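Local structure of bifunctional protein PutA (Bdellovibrio bacteriovorus, 5UR2) at residues K825-Y828 / D829-L832. The protein probably oxidises L-proline to L-glutamate in two steps, joining a flavin-dependent proline dehydrogenase to an NAD-dependent glutamate semialdehyde dehydrogenase in one chain. Residues are numbered along the deposited sequence; the frame is centred on the assembly and turned at random.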
ATOM      1  N   LYS B 825      20.079 -14.671  36.194  1.00 27.21           N
ATOM      2  CA  LYS B 825      19.993 -15.825  37.087  1.00 27.63           C
ATOM      3  C   LYS B 825      18.581 -16.415  37.111  1.00 29.19           C
ATOM      4  O   LYS B 825      18.415 -17.639  37.178  1.00 27.94           O
ATOM      5  CB  LYS B 825      20.459 -15.435  38.490  1.00 35.68           C
ATOM      6  CG  LYS B 825      20.629 -16.635  39.432  1.00 34.70           C
ATOM      7  CD  LYS B 825      21.190 -16.224  40.763  1.00 37.97           C
ATOM      8  CE  LYS B 825      21.366 -17.434  41.689  1.00 47.22           C
ATOM      9  NZ  LYS B 825      20.137 -18.279  41.842  1.00 43.42           N
ATOM     10  N   GLU B 826      17.554 -15.561  37.058  1.00 31.06           N
ATOM     11  CA  GLU B 826      16.179 -16.049  36.971  1.00 34.54           C
ATOM     12  C   GLU B 826      15.978 -16.954  35.756  1.00 33.63           C
ATOM     13  O   GLU B 826      15.403 -18.040  35.862  1.00 31.46           O
ATOM     14  CB  GLU B 826      15.201 -14.875  36.918  1.00 31.04           C
ATOM     15  CG  GLU B 826      13.758 -15.337  36.787  1.00 44.31           C
ATOM     16  CD  GLU B 826      12.763 -14.203  36.591  1.00 53.52           C
ATOM     17  OE1 GLU B 826      13.159 -13.028  36.711  1.00 48.96           O
ATOM     18  OE2 GLU B 826      11.584 -14.499  36.292  1.00 62.98           O
ATOM     19  N   ALA B 827      16.413 -16.505  34.579  1.00 33.38           N
ATOM     20  CA  ALA B 827      16.262 -17.341  33.393  1.00 29.95           C
ATOM     21  C   ALA B 827      17.070 -18.625  33.530  1.00 27.78           C
ATOM     22  O   ALA B 827      16.579 -19.715  33.218  1.00 29.12           O
ATOM     23  CB  ALA B 827      16.692 -16.565  32.145  1.00 29.26           C
ATOM     24  N   TYR B 828      18.302 -18.510  34.020  1.00 26.78           N
ATOM     25  CA  TYR B 828      19.137 -19.683  34.243  1.00 25.47           C
ATOM     26  C   TYR B 828      18.425 -20.709  35.120  1.00 30.23           C
ATOM     27  O   TYR B 828      18.286 -21.876  34.741  1.00 27.91           O
ATOM     28  CB  TYR B 828      20.458 -19.249  34.877  1.00 26.72           C
ATOM     29  CG  TYR B 828      21.427 -20.385  35.178  1.00 30.82           C
ATOM     30  CD1 TYR B 828      22.281 -20.876  34.189  1.00 24.66           C
ATOM     31  CD2 TYR B 828      21.485 -20.964  36.443  1.00 28.19           C
ATOM     32  CE1 TYR B 828      23.167 -21.897  34.456  1.00 25.26           C
ATOM     33  CE2 TYR B 828      22.373 -21.997  36.720  1.00 30.14           C
ATOM     34  CZ  TYR B 828      23.205 -22.457  35.712  1.00 30.77           C
ATOM     35  OH  TYR B 828      24.087 -23.476  35.951  1.00 35.77           O
ATOM     36  N   ASP B 829      17.961 -20.287  36.302  1.00 31.14           N
ATOM     37  CA  ASP B 829      17.311 -21.230  37.214  1.00 33.89           C
ATOM     38  C   ASP B 829      16.032 -21.796  36.615  1.00 32.65           C
ATOM     39  O   ASP B 829      15.726 -22.981  36.791  1.00 34.20           O
ATOM     40  CB  ASP B 829      17.034 -20.567  38.566  1.00 28.60           C
ATOM     41  CG  ASP B 829      18.313 -20.291  39.356  1.00 29.92           C
ATOM     42  OD1 ASP B 829      19.326 -20.974  39.138  1.00 41.32           O
ATOM     43  OD2 ASP B 829      18.321 -19.380  40.187  1.00 40.86           O
ATOM     44  N   ARG B 830      15.253 -20.957  35.931  1.00 26.40           N
ATOM     45  CA  ARG B 830      14.030 -21.439  35.301  1.00 28.72           C
ATOM     46  C   ARG B 830      14.342 -22.506  34.254  1.00 32.92           C
ATOM     47  O   ARG B 830      13.693 -23.558  34.205  1.00 34.69           O
ATOM     48  CB  ARG B 830      13.278 -20.260  34.681  1.00 27.55           C
ATOM     49  CG  ARG B 830      12.048 -20.647  33.899  1.00 28.63           C
ATOM     50  CD  ARG B 830      11.379 -19.434  33.247  1.00 33.89           C
ATOM     51  NE  ARG B 830      12.224 -18.750  32.266  1.00 29.15           N
ATOM     52  CZ  ARG B 830      12.539 -19.256  31.078  1.00 28.58           C
ATOM     53  NH1 ARG B 830      12.092 -20.453  30.729  1.00 29.02           N
ATOM     54  NH2 ARG B 830      13.301 -18.570  30.236  1.00 28.13           N
ATOM     55  N   ILE B 831      15.357 -22.258  33.427  1.00 30.85           N
ATOM     56  CA  ILE B 831      15.688 -23.182  32.350  1.00 33.85           C
ATOM     57  C   ILE B 831      16.227 -24.495  32.903  1.00 33.45           C
ATOM     58  O   ILE B 831      15.831 -25.577  32.454  1.00 36.60           O
ATOM     59  CB  ILE B 831      16.683 -22.525  31.383  1.00 23.74           C
ATOM     60  CG1 ILE B 831      16.005 -21.346  30.665  1.00 27.55           C
ATOM     61  CG2 ILE B 831      17.185 -23.561  30.380  1.00 23.69           C
ATOM     62  CD1 ILE B 831      16.985 -20.434  29.954  1.00 26.93           C
ATOM     63  N   LEU B 832      17.133 -24.433  33.883  1.00 30.54           N
ATOM     64  CA  LEU B 832      17.619 -25.672  34.486  1.00 33.62           C
ATOM     65  C   LEU B 832      16.491 -26.447  35.161  1.00 34.30           C
ATOM     66  O   LEU B 832      16.541 -27.680  35.234  1.00 36.40           O
ATOM     67  CB  LEU B 832      18.738 -25.390  35.490  1.00 37.54           C
ATOM     68  CG  LEU B 832      20.157 -25.601  34.968  1.00 38.31           C
ATOM     69  CD1 LEU B 832      20.495 -24.612  33.877  1.00 25.96           C
ATOM     70  CD2 LEU B 832      21.179 -25.583  36.101  1.00 38.07           C
TER
HETATM   71  O   HOH W   1      21.667 -20.458  40.371  1.00 43.42           O
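The first two turns of helix 825-841, in the aldehyde dehydrogenase part of the chain, are tied together by an i to i+4 salt bridge between Lys825 and Asp829. Lys825 runs extended until its last torsion, where a bend (chi4 -52°) turns Lys825 NZ back to Asp829 OD2 at 2.7 Å, on the syn lone pair of that oxygen. A water bridges the same pair: it accepts from Lys825 NZ at 3.0 Å and donates to Asp829 OD1, so both carboxylate oxygens are engaged and the group's rotation is probably restrained. Asp829 OD1 also lies at the edge of the Tyr828 ring, near its plane and 3.5 Å from Tyr828 CD2.

One turn on, Leu832 packs against Tyr828 in a CH-pi contact. Leu832 CD1 sits over one face, 4.0 Å from the centroid of the Tyr828 ring and 17° off the normal, while Leu832 CD2 reaches the phenol end, 3.7 Å from Tyr828 CZ. Phe855 and Val822, from loops, also touch this tyrosine, and Phe855 touches Lys825 as well.

Four main-chain hydrogen bonds run from the N atoms of Asp829, Arg830, Ile831 and Leu832 to the carbonyls four residues back; Ile831 N to Ala827 O measures 2.8 Å. Arg830 NH1 donates a hydrogen bond to Ile876 O. Exposed Lys825, Glu826, Asp829 and Arg830, with Ala827 and Ile831 buried, mark an amphipathic surface helix.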